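Local coordinates for pesticidal crystal protein Cry2Aa (Bacillus thuringiensis serovar kurstaki, PDB 1I5P) that kills dipteran and lepidopteran larvae by binding to their midgut epithelial cells and promoting colloid-osmotic lysis, at residues Met90-Ile93 against Leu94-Glu98; Arg104-Thr107 against Asp108-Ala111; Glu40-Thr44 against Asp45-Tyr49; Arg245-Met248 against Phe249-Phe253; Ser30-Thr33 against Ile34-Trp38. One frame throughout, in Å; residues are numbered along the deposited sequence.

Contact 1: Met90-Ile93 against Leu94-Glu98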
# COMPACT_ATOMS: atom_id res chain seq x y z
N MET A 90 -20.07 -6.17 8.59
CA MET A 90 -20.01 -4.73 8.76
C MET A 90 -20.07 -4.43 10.26
O MET A 90 -19.36 -3.55 10.76
CB MET A 90 -21.18 -4.05 8.04
CG MET A 90 -21.04 -4.03 6.53
SD MET A 90 -19.62 -3.06 6.00
CE MET A 90 -20.39 -1.45 5.73
N GLN A 91 -20.90 -5.16 10.99
CA GLN A 91 -21.02 -4.94 12.42
C GLN A 91 -19.68 -5.24 13.09
O GLN A 91 -19.28 -4.55 14.01
CB GLN A 91 -22.11 -5.83 13.03
CG GLN A 91 -23.51 -5.55 12.52
CD GLN A 91 -24.57 -6.40 13.20
OE1 GLN A 91 -24.26 -7.43 13.79
NE2 GLN A 91 -25.82 -5.97 13.12
N ASP A 92 -18.99 -6.28 12.61
CA ASP A 92 -17.71 -6.65 13.18
C ASP A 92 -16.62 -5.62 12.88
O ASP A 92 -15.74 -5.38 13.70
CB ASP A 92 -17.27 -8.02 12.65
CG ASP A 92 -15.87 -8.38 13.08
OD1 ASP A 92 -15.67 -8.74 14.26
OD2 ASP A 92 -14.95 -8.29 12.22
N ILE A 93 -16.69 -5.02 11.70
CA ILE A 93 -15.72 -3.99 11.33
C ILE A 93 -15.82 -2.86 12.34
O ILE A 93 -14.81 -2.38 12.85
CB ILE A 93 -16.00 -3.44 9.92
CG1 ILE A 93 -15.50 -4.44 8.87
CG2 ILE A 93 -15.34 -2.07 9.74
CD1 ILE A 93 -15.84 -4.05 7.43
N LEU A 94 -17.05 -2.44 12.63
CA LEU A 94 -17.29 -1.36 13.59
C LEU A 94 -16.79 -1.75 14.97
O LEU A 94 -16.12 -0.96 15.64
CB LEU A 94 -18.77 -1.03 13.68
CG LEU A 94 -19.13 -0.15 14.89
CD1 LEU A 94 -18.52 1.25 14.72
CD2 LEU A 94 -20.63 -0.06 15.04
N ARG A 95 -17.13 -2.95 15.40
CA ARG A 95 -16.72 -3.38 16.72
C ARG A 95 -15.22 -3.60 16.88
O ARG A 95 -14.66 -3.30 17.93
CB ARG A 95 -17.52 -4.61 17.13
CG ARG A 95 -19.02 -4.30 17.20
CD ARG A 95 -19.24 -2.88 17.75
NE ARG A 95 -20.62 -2.55 18.07
CZ ARG A 95 -21.15 -2.67 19.29
NH1 ARG A 95 -20.42 -3.11 20.30
NH2 ARG A 95 -22.42 -2.33 19.49
N GLU A 96 -14.57 -4.11 15.84
CA GLU A 96 -13.13 -4.30 15.95
C GLU A 96 -12.44 -2.95 15.85
O GLU A 96 -11.34 -2.77 16.36
CB GLU A 96 -12.62 -5.25 14.86
CG GLU A 96 -13.16 -6.67 15.00
CD GLU A 96 -12.22 -7.71 14.42
OE1 GLU A 96 -11.12 -7.88 14.97
OE2 GLU A 96 -12.59 -8.36 13.42
N THR A 97 -13.08 -2.00 15.17
CA THR A 97 -12.51 -0.66 15.05
C THR A 97 -12.63 0.00 16.42
O THR A 97 -11.72 0.72 16.85
CB THR A 97 -13.28 0.18 14.00
OG1 THR A 97 -13.19 -0.46 12.72
CG2 THR A 97 -12.69 1.58 13.91
N GLU A 98 -13.75 -0.24 17.10
CA GLU A 98 -13.97 0.32 18.43
C GLU A 98 -12.90 -0.22 19.37
O GLU A 98 -12.34 0.53 20.17
CB GLU A 98 -15.35 -0.07 18.97
CG GLU A 98 -16.49 0.76 18.42
CD GLU A 98 -17.83 0.47 19.09
OE1 GLU A 98 -18.74 1.32 18.99
OE2 GLU A 98 -17.99 -0.61 19.72

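Contact 2: Arg104-Thr107 against Asp108-Ala111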
# COMPACT_ATOMS: atom_id res chain seq x y z
N ARG A 104 -15.85 4.27 21.45
CA ARG A 104 -17.15 3.65 21.32
C ARG A 104 -18.21 4.66 20.89
O ARG A 104 -18.15 5.83 21.26
CB ARG A 104 -17.57 3.01 22.64
CG ARG A 104 -16.92 1.66 22.91
CD ARG A 104 -18.00 0.61 23.10
NE ARG A 104 -18.94 0.62 21.98
CZ ARG A 104 -20.26 0.53 22.11
NH1 ARG A 104 -20.81 0.41 23.31
NH2 ARG A 104 -21.03 0.56 21.03
N LEU A 105 -19.17 4.19 20.10
CA LEU A 105 -20.25 5.06 19.65
C LEU A 105 -21.23 5.15 20.81
O LEU A 105 -21.26 4.26 21.66
CB LEU A 105 -20.99 4.43 18.47
CG LEU A 105 -20.28 4.26 17.13
CD1 LEU A 105 -21.23 3.56 16.16
CD2 LEU A 105 -19.86 5.61 16.59
N ASN A 106 -22.01 6.22 20.87
CA ASN A 106 -23.00 6.29 21.94
C ASN A 106 -24.14 5.38 21.50
O ASN A 106 -24.17 4.93 20.35
CB ASN A 106 -23.49 7.73 22.15
CG ASN A 106 -24.17 8.30 20.94
OD1 ASN A 106 -24.29 7.64 19.90
ND2 ASN A 106 -24.62 9.55 21.05
N THR A 107 -25.07 5.11 22.40
CA THR A 107 -26.18 4.22 22.09
C THR A 107 -27.05 4.66 20.91
O THR A 107 -27.51 3.83 20.13
CB THR A 107 -27.08 4.02 23.33
OG1 THR A 107 -27.84 2.82 23.18
CG2 THR A 107 -28.02 5.20 23.50
N ASP A 108 -27.27 5.97 20.77
CA ASP A 108 -28.09 6.49 19.68
C ASP A 108 -27.48 6.27 18.30
O ASP A 108 -28.15 5.81 17.38
CB ASP A 108 -28.35 7.99 19.88
CG ASP A 108 -29.39 8.28 20.95
OD1 ASP A 108 -29.57 9.46 21.30
OD2 ASP A 108 -30.03 7.32 21.44
N THR A 109 -26.20 6.60 18.15
CA THR A 109 -25.53 6.42 16.87
C THR A 109 -25.45 4.93 16.53
O THR A 109 -25.67 4.54 15.39
CB THR A 109 -24.12 7.02 16.89
OG1 THR A 109 -24.20 8.39 17.31
CG2 THR A 109 -23.50 6.97 15.50
N LEU A 110 -25.13 4.11 17.53
CA LEU A 110 -25.04 2.68 17.33
C LEU A 110 -26.32 2.17 16.69
O LEU A 110 -26.30 1.49 15.66
CB LEU A 110 -24.83 1.96 18.66
CG LEU A 110 -24.83 0.43 18.60
CD1 LEU A 110 -23.70 -0.07 17.72
CD2 LEU A 110 -24.69 -0.13 20.00
N ALA A 111 -27.45 2.50 17.31
CA ALA A 111 -28.75 2.07 16.81
C ALA A 111 -28.97 2.55 15.37
O ALA A 111 -29.37 1.78 14.52
CB ALA A 111 -29.85 2.59 17.72

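Contact 3: Glu40-Thr44 against Asp45-Tyr49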
# COMPACT_ATOMS: atom_id res chain seq x y z
N GLU A 40 -7.78 -17.16 7.04
CA GLU A 40 -6.77 -17.90 7.79
C GLU A 40 -5.82 -16.93 8.47
O GLU A 40 -5.39 -17.15 9.59
CB GLU A 40 -5.99 -18.83 6.87
CG GLU A 40 -6.65 -20.18 6.71
CD GLU A 40 -6.84 -20.87 8.05
OE1 GLU A 40 -5.83 -21.41 8.57
OE2 GLU A 40 -7.97 -20.86 8.59
N TRP A 41 -5.49 -15.86 7.77
CA TRP A 41 -4.61 -14.82 8.30
C TRP A 41 -5.24 -14.32 9.61
O TRP A 41 -4.57 -14.21 10.64
CB TRP A 41 -4.50 -13.68 7.29
CG TRP A 41 -3.86 -12.42 7.82
CD1 TRP A 41 -2.52 -12.17 7.96
CD2 TRP A 41 -4.53 -11.21 8.20
NE1 TRP A 41 -2.32 -10.88 8.41
CE2 TRP A 41 -3.54 -10.27 8.56
CE3 TRP A 41 -5.88 -10.82 8.26
CZ2 TRP A 41 -3.85 -8.98 8.98
CZ3 TRP A 41 -6.19 -9.53 8.68
CH2 TRP A 41 -5.17 -8.62 9.03
N LYS A 42 -6.53 -14.04 9.56
CA LYS A 42 -7.23 -13.54 10.74
C LYS A 42 -7.12 -14.49 11.92
O LYS A 42 -6.83 -14.08 13.04
CB LYS A 42 -8.71 -13.31 10.42
CG LYS A 42 -9.50 -12.73 11.58
CD LYS A 42 -8.90 -11.42 12.04
CE LYS A 42 -9.88 -10.60 12.86
NZ LYS A 42 -9.27 -9.31 13.24
N ARG A 43 -7.35 -15.77 11.64
CA ARG A 43 -7.32 -16.81 12.66
C ARG A 43 -5.97 -17.07 13.32
O ARG A 43 -5.88 -17.22 14.53
CB ARG A 43 -7.84 -18.12 12.07
CG ARG A 43 -7.88 -19.29 13.04
CD ARG A 43 -8.37 -20.57 12.37
NE ARG A 43 -7.36 -21.20 11.50
CZ ARG A 43 -6.37 -21.98 11.94
NH1 ARG A 43 -6.24 -22.24 13.24
NH2 ARG A 43 -5.53 -22.53 11.08
N THR A 44 -4.92 -17.12 12.51
CA THR A 44 -3.58 -17.45 13.01
C THR A 44 -2.55 -16.34 13.08
O THR A 44 -1.55 -16.46 13.79
CB THR A 44 -2.95 -18.55 12.14
OG1 THR A 44 -2.57 -17.97 10.88
CG2 THR A 44 -3.95 -19.68 11.89
N ASP A 45 -2.75 -15.25 12.34
CA ASP A 45 -1.75 -14.21 12.35
C ASP A 45 -2.08 -12.95 13.12
O ASP A 45 -3.18 -12.80 13.67
CB ASP A 45 -1.36 -13.84 10.92
CG ASP A 45 -0.66 -14.97 10.20
OD1 ASP A 45 0.12 -15.69 10.86
OD2 ASP A 45 -0.89 -15.14 8.99
N HIS A 46 -1.10 -12.06 13.17
CA HIS A 46 -1.26 -10.81 13.86
C HIS A 46 -2.08 -9.87 13.00
O HIS A 46 -1.54 -9.18 12.14
CB HIS A 46 0.10 -10.19 14.17
CG HIS A 46 0.01 -8.85 14.82
ND1 HIS A 46 -0.74 -8.61 15.95
CD2 HIS A 46 0.58 -7.66 14.49
CE1 HIS A 46 -0.64 -7.34 16.29
NE2 HIS A 46 0.15 -6.74 15.42
N SER A 47 -3.39 -9.88 13.20
CA SER A 47 -4.26 -8.98 12.48
C SER A 47 -4.22 -7.78 13.41
O SER A 47 -3.83 -7.92 14.56
CB SER A 47 -5.68 -9.53 12.40
OG SER A 47 -6.29 -9.58 13.68
N LEU A 48 -4.58 -6.60 12.94
CA LEU A 48 -4.53 -5.46 13.86
C LEU A 48 -5.96 -5.21 14.29
O LEU A 48 -6.37 -4.07 14.42
CB LEU A 48 -3.98 -4.23 13.15
CG LEU A 48 -2.48 -4.14 12.95
CD1 LEU A 48 -1.97 -5.32 12.11
CD2 LEU A 48 -2.17 -2.81 12.29
N TYR A 49 -6.70 -6.30 14.50
CA TYR A 49 -8.12 -6.24 14.83
C TYR A 49 -8.80 -5.86 13.52
O TYR A 49 -9.95 -5.43 13.48
CB TYR A 49 -8.41 -5.21 15.93
CG TYR A 49 -8.27 -5.79 17.32
CD1 TYR A 49 -7.06 -5.71 18.01
CD2 TYR A 49 -9.32 -6.49 17.91
CE1 TYR A 49 -6.90 -6.32 19.25
CE2 TYR A 49 -9.16 -7.11 19.15
CZ TYR A 49 -7.96 -7.02 19.81
OH TYR A 49 -7.81 -7.67 21.02
O HOH W 1 -5.60 -12.25 14.30

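Contact 4: Arg245-Met248 against Phe249-Phe253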
# COMPACT_ATOMS: atom_id res chain seq x y z
N ARG A 245 -1.71 3.47 11.18
CA ARG A 245 -1.69 3.71 9.74
C ARG A 245 -2.13 2.46 8.97
O ARG A 245 -2.95 2.54 8.06
CB ARG A 245 -0.29 4.12 9.27
CG ARG A 245 -0.15 4.22 7.75
CD ARG A 245 1.24 4.68 7.35
NE ARG A 245 1.40 4.70 5.90
CZ ARG A 245 1.44 3.62 5.13
NH1 ARG A 245 1.34 2.41 5.66
NH2 ARG A 245 1.58 3.75 3.82
N THR A 246 -1.56 1.32 9.35
CA THR A 246 -1.89 0.07 8.70
C THR A 246 -3.38 -0.21 8.79
O THR A 246 -4.02 -0.53 7.79
CB THR A 246 -1.13 -1.10 9.34
OG1 THR A 246 0.25 -1.00 8.99
CG2 THR A 246 -1.69 -2.44 8.87
N TYR A 247 -3.93 -0.06 9.99
CA TYR A 247 -5.35 -0.30 10.21
C TYR A 247 -6.19 0.55 9.26
O TYR A 247 -7.08 0.03 8.58
CB TYR A 247 -5.73 0.01 11.66
CG TYR A 247 -7.10 -0.50 12.02
CD1 TYR A 247 -7.27 -1.74 12.66
CD2 TYR A 247 -8.25 0.20 11.65
CE1 TYR A 247 -8.54 -2.25 12.92
CE2 TYR A 247 -9.52 -0.31 11.90
CZ TYR A 247 -9.66 -1.53 12.53
OH TYR A 247 -10.92 -2.05 12.74
N MET A 248 -5.91 1.84 9.19
CA MET A 248 -6.66 2.75 8.32
C MET A 248 -6.37 2.54 6.83
O MET A 248 -7.24 2.72 5.99
CB MET A 248 -6.38 4.20 8.70
CG MET A 248 -6.98 4.61 10.06
SD MET A 248 -8.78 4.42 10.11
CE MET A 248 -9.07 4.14 11.88
N PHE A 249 -5.14 2.15 6.49
CA PHE A 249 -4.83 1.93 5.09
C PHE A 249 -5.54 0.68 4.56
O PHE A 249 -5.99 0.65 3.42
CB PHE A 249 -3.32 1.83 4.89
CG PHE A 249 -2.69 3.12 4.45
CD1 PHE A 249 -2.62 4.21 5.32
CD2 PHE A 249 -2.22 3.27 3.15
CE1 PHE A 249 -2.10 5.43 4.90
CE2 PHE A 249 -1.69 4.49 2.71
CZ PHE A 249 -1.63 5.57 3.59
N LEU A 250 -5.68 -0.34 5.40
CA LEU A 250 -6.35 -1.56 4.99
C LEU A 250 -7.87 -1.41 5.00
O LEU A 250 -8.56 -1.97 4.15
CB LEU A 250 -5.96 -2.72 5.91
CG LEU A 250 -4.57 -3.32 5.67
CD1 LEU A 250 -4.27 -4.35 6.75
CD2 LEU A 250 -4.51 -3.96 4.29
N ASN A 251 -8.38 -0.64 5.96
CA ASN A 251 -9.81 -0.41 6.13
C ASN A 251 -10.36 0.75 5.32
O ASN A 251 -11.55 0.80 5.04
CB ASN A 251 -10.13 -0.14 7.60
CG ASN A 251 -10.40 -1.39 8.38
OD1 ASN A 251 -11.50 -1.94 8.33
ND2 ASN A 251 -9.39 -1.86 9.11
N VAL A 252 -9.48 1.68 4.96
CA VAL A 252 -9.93 2.86 4.25
C VAL A 252 -9.19 3.30 2.99
O VAL A 252 -9.80 3.46 1.93
CB VAL A 252 -9.96 4.08 5.21
CG1 VAL A 252 -10.42 5.34 4.47
CG2 VAL A 252 -10.88 3.78 6.40
N PHE A 253 -7.88 3.49 3.08
CA PHE A 253 -7.16 4.00 1.92
C PHE A 253 -6.87 3.10 0.74
O PHE A 253 -6.55 3.59 -0.35
CB PHE A 253 -5.91 4.74 2.41
CG PHE A 253 -6.25 5.89 3.30
CD1 PHE A 253 -6.13 5.78 4.68
CD2 PHE A 253 -6.85 7.04 2.77
CE1 PHE A 253 -6.60 6.78 5.52
CE2 PHE A 253 -7.32 8.04 3.60
CZ PHE A 253 -7.20 7.92 4.98
O HOH W 2 -11.40 -3.70 10.48

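Contact 5: Ser30-Thr33 against Ile34-Trp38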
# COMPACT_ATOMS: atom_id res chain seq x y z
N SER A 30 -7.83 -17.08 -7.40
CA SER A 30 -9.28 -16.89 -7.45
C SER A 30 -9.67 -16.09 -6.21
O SER A 30 -8.93 -16.05 -5.23
CB SER A 30 -10.00 -18.23 -7.42
OG SER A 30 -9.83 -18.85 -6.16
N LEU A 31 -10.85 -15.48 -6.24
CA LEU A 31 -11.30 -14.70 -5.09
C LEU A 31 -11.53 -15.63 -3.89
O LEU A 31 -11.24 -15.26 -2.76
CB LEU A 31 -12.58 -13.94 -5.45
CG LEU A 31 -13.00 -12.85 -4.45
CD1 LEU A 31 -11.88 -11.84 -4.27
CD2 LEU A 31 -14.26 -12.17 -4.96
N ASP A 32 -12.05 -16.82 -4.15
CA ASP A 32 -12.29 -17.77 -3.06
C ASP A 32 -10.99 -18.10 -2.33
O ASP A 32 -10.97 -18.18 -1.11
CB ASP A 32 -12.89 -19.07 -3.59
CG ASP A 32 -13.08 -20.10 -2.49
OD1 ASP A 32 -13.93 -19.86 -1.61
OD2 ASP A 32 -12.36 -21.13 -2.50
N THR A 33 -9.92 -18.30 -3.09
CA THR A 33 -8.63 -18.61 -2.49
C THR A 33 -8.16 -17.41 -1.65
O THR A 33 -7.67 -17.57 -0.53
CB THR A 33 -7.57 -18.91 -3.58
OG1 THR A 33 -7.92 -20.12 -4.26
CG2 THR A 33 -6.17 -19.06 -2.95
N ILE A 34 -8.30 -16.22 -2.21
CA ILE A 34 -7.90 -15.00 -1.52
C ILE A 34 -8.72 -14.81 -0.24
O ILE A 34 -8.18 -14.46 0.81
CB ILE A 34 -8.06 -13.78 -2.43
CG1 ILE A 34 -6.94 -13.79 -3.49
CG2 ILE A 34 -8.06 -12.50 -1.62
CD1 ILE A 34 -7.22 -12.91 -4.68
N GLN A 35 -10.02 -15.04 -0.34
CA GLN A 35 -10.89 -14.91 0.82
C GLN A 35 -10.45 -15.89 1.92
O GLN A 35 -10.40 -15.53 3.10
CB GLN A 35 -12.35 -15.15 0.40
CG GLN A 35 -13.39 -14.97 1.49
CD GLN A 35 -14.75 -14.60 0.92
OE1 GLN A 35 -15.14 -15.10 -0.13
NE2 GLN A 35 -15.47 -13.72 1.62
N LYS A 36 -10.11 -17.12 1.53
CA LYS A 36 -9.65 -18.12 2.50
C LYS A 36 -8.33 -17.72 3.14
O LYS A 36 -8.13 -17.93 4.33
CB LYS A 36 -9.45 -19.49 1.83
CG LYS A 36 -10.72 -20.20 1.40
CD LYS A 36 -10.41 -21.63 0.98
CE LYS A 36 -11.61 -22.26 0.27
NZ LYS A 36 -12.87 -22.14 1.05
N GLU A 37 -7.43 -17.15 2.35
CA GLU A 37 -6.14 -16.73 2.89
C GLU A 37 -6.31 -15.63 3.93
O GLU A 37 -5.64 -15.64 4.97
CB GLU A 37 -5.20 -16.28 1.78
CG GLU A 37 -4.50 -17.41 1.06
CD GLU A 37 -3.48 -16.92 0.05
OE1 GLU A 37 -2.81 -15.90 0.30
OE2 GLU A 37 -3.34 -17.58 -1.01
N TRP A 38 -7.19 -14.68 3.65
CA TRP A 38 -7.41 -13.59 4.60
C TRP A 38 -8.09 -14.13 5.85
O TRP A 38 -7.79 -13.68 6.96
CB TRP A 38 -8.24 -12.48 3.95
CG TRP A 38 -7.40 -11.52 3.19
CD1 TRP A 38 -7.09 -11.56 1.86
CD2 TRP A 38 -6.67 -10.41 3.73
NE1 TRP A 38 -6.22 -10.55 1.54
CE2 TRP A 38 -5.94 -9.83 2.67
CE3 TRP A 38 -6.56 -9.85 5.01
CZ2 TRP A 38 -5.12 -8.71 2.84
CZ3 TRP A 38 -5.74 -8.73 5.19
CH2 TRP A 38 -5.03 -8.18 4.10

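Contact 1: Met90-Ile93 against Leu94-Glu98
One face of helix 88-101, in the helical bundle of the toxin, brings the carboxylates of Asp-92 and Glu-96 together one turn apart. OD2 of Asp-92 lies 2.6 Å from OE2 of Glu-96, with the two carboxylate planes turned 56° against each other, a separation at which one of the acids is probably protonated. The aspartate gets there because its CG stands anti to the backbone N (chi1 173°), which carries the carboxylate forward along the helix, where CG of Glu-96 passes 3.3 Å from Asp-92 OD1. The other glutamate oxygen, OE1, is held by Lys-42, a positive charge that would ease the crowding of acids. On a buried side of the same helix, facing helix 170-193 of the bundle, Thr-97 folds back on the preceding turn. Its OG1 gives a hydrogen bond of 2.5 Å to Ile-93 O, and its own N donates to that same oxygen at 2.9 Å. The two donors arrive from opposite faces of the carbonyl plane, the hydroxyl 36° out of it. Beside this bond CG2 of Ile-93 runs alongside the threonine, 4.0 Å from OG1, and Tyr-247 also binds that hydroxyl.

Contact 2: Arg104-Thr107 against Asp108-Ala111
Asn-106 and Thr-109 set their side chains at about a right angle where helix 107-135 begins, and the amide oxygen of the asparagine takes two bonds from the threonine. OD1 of Asn-106 accepts from Thr-109 N at 2.8 Å, the capping bond of an N-cap residue, and from Thr-109 OG1 at 2.7 Å. The donors come from opposite faces of the amide plane, tilted 32° and 26° from it. Asn-106 can offer OD1 in this way because its CG sits between the backbone N and the carbonyl carbon (chi1 61°), a torsion that turns the amide back toward the first turn, within reach of Thr-109. The backbone continues the pattern: Leu-110 N donates to Asn-106 O, and Ala-111 N to Thr-107 O.

The other branch of Thr-109 faces apolar neighbours. Its CG2 lies across the fork of Leu-105, 4.0 Å from CD2 and nearly as close to CD1, the two side chains again crossing nearly perpendicularly, while Leu-105 also packs on Tyr-169 and on helix 170-193. Farther out, Leu-110 CD2 meets the edge of the Arg-104 guanidinium near its plane, 3.9 Å from NH2, and Glu-98 of helix 88-101 holds NE of that arginine in a salt bridge. Thr-109 thus divides its branches between the N-cap and the packing on Leu-105. Bonding to OD1 satisfies an N-H of the first helical turn, and the double grip should fix the rotation of the Asn-106 amide.

Contact 3: Glu40-Thr44 against Asp45-Tyr49
The indole of Trp-41 carries Ser-47 on one face: CB of the serine stands 3.5 Å above the ring plane, displaced toward the rim, in a CH-pi contact 3.9 Å from the centroid of the six-membered ring. At the five-membered end, OD2 of Asp-45 approaches CD1 of Trp-41 obliquely, at 3.5 Å, with ring and carboxylate planes 64° apart; the carboxylate itself is held by a salt bridge from Arg-375. NE1 of the indole is bound by Tyr-417 O, and Trp-38 meets the ring edge-to-face. The guanidinium of Arg-43 has CG2 of Thr-44 over its centre, while Glu-40 lies at its edge in a side-on salt bridge, OE2 to NE and OE1 to NH2.

Helix 31-44 ends here. Asp-45 N still donates to Trp-41 O at 2.7 Å, but the chain then leaves helical geometry and turns across the indole, bringing Ser-47 over one face. Lys-42, bent at chi2 (58°), reaches to the loop and donates from NZ to Ser-47 OG at 3.0 Å; Val-50 O and Glu-96 also bind the ammonium. A water donates to Lys-42 O (2.5 Å) and to Asp-45 O (2.6 Å) and accepts from Ser-47 OG. Through that water, Ser-47 OG ties a carbonyl of the last helical turn to the loop, and with its hydrogen given to the water it can accept from the lysine, whose charge probably strengthens the link.

Contact 4: Arg245-Met248 against Phe249-Phe253
Met-248 and Phe-249 sit in the middle of helix 238-259 of the N-terminal helical bundle, in a buried part of it, at a point where the helix widens into a pi-type turn. The carbonyl of Met-248 marks the change: its O accepts from Val-252 N at 2.7 Å, as in an alpha-helix, and also from Phe-253 N at 3.1 Å, the i to i+5 bond of the wider turn. Around it the methionine makes apolar contacts, with SD near CG2 of Val-252 and CB 4.1 Å from the rim atom CE1 of Phe-253, while Tyr-227 and Leu-171 of two other helices cover the side chain.

Phe-249 is held between two neighbours. On one face lies the guanidinium of Arg-245, nearly parallel to the ring at 19°, with CZ 3.8 Å from the ring centroid and almost on its normal: a cation-pi stack. CB of Phe-253 covers the opposite face over its centre. The arginine reaches this place with its chain extended from CG to NE, which brings its CG methylene against the ring as well, CG being 3.5 Å from Phe-249 CD1. Its NH1 binds Asn-274 O.

One turn away, Asn-251 sets the ND2 end of its amide over the ring of Tyr-247, the planes 19° apart. ND2 lies 3.2 Å above the ring plane, toward the rim, and donates to Tyr-247 O, which takes Asn-251 N from the other face. Tyr-247 OH is also hydrogen-bonded to Thr-97. A water joins the two ends, 2.8 Å from Tyr-247 OH and donating to Asn-251 OD1.

Contact 5: Ser30-Thr33 against Ile34-Trp38
Ser-30 opens the first turn of helix 31-44 by handing its carbonyl to Ile-34, whose N donates to Ser-30 O at 3.1 Å. The aliphatic branch of Ile-34 lies back over this same oxygen, with CG1 at 3.5 Å from Ser-30 O. At the N-cap position the hydroxyl of Ser-30 turns toward the first helical turn, its OG placed between the backbone N and the carbonyl carbon (chi1 68°), and shares a hydrogen bond with Thr-33 OG1.

Leu-31 follows with a backbone bond of 2.7 Å from Gln-35 N to its O, while its side chain packs on Phe-60 of helix 53-65. Gln-35 rests its CB against the same carbonyl and touches Thr-56 of that neighbouring helix.

Asp-32 makes the charged contact. Its carboxylate extends toward the next turn, where the chain of Lys-36 slants past it: CE approaches OD2 of Asp-32 to 3.1 Å, whereas NZ stays 3.7 Å from Asp-32 OD1, a long salt bridge. The lysine is extended until a bend at chi4 (-52°), and it is therefore the last methylene, not the ammonium, that comes nearest the acid.

Thr-33 closes the segment. Its O receives Glu-37 N at 2.9 Å, and the two side chains run side by side, CG2 of the threonine 3.7 Å from OE2 of Glu-37, whose charge is met by Lys-29.

Backbone bonds from each N-H to the carbonyl four residues earlier mark the start of an alpha-helix with a serine N-cap, one side solvent-facing with Asp-32 and Lys-36, the other carrying Ile-34 against helix 53-65.

In the fold
Contact 4 is the core member, wholly buried in helix 238-259, and relies on ring faces and shared carbonyls. Contacts 3 and 5 lie at the surface: contact 3, at the end of helix 31-44 and in the loop after it, combines a ring face with a lysine and a bridging water, while contact 5, at its start, has a long salt bridge and a hydroxyl pair. Contacts 1 and 2 are partly buried and join successive helices, 88-101 and 107-135, through the salt bridge of Glu-98 with Arg-104. Contact 1 also reaches contact 3 through Glu-96 and Lys-42, and contact 4 through Thr-97 and Tyr-247. Contacts 2 and 5 both include N-caps, yet their centres are about 33 Å apart.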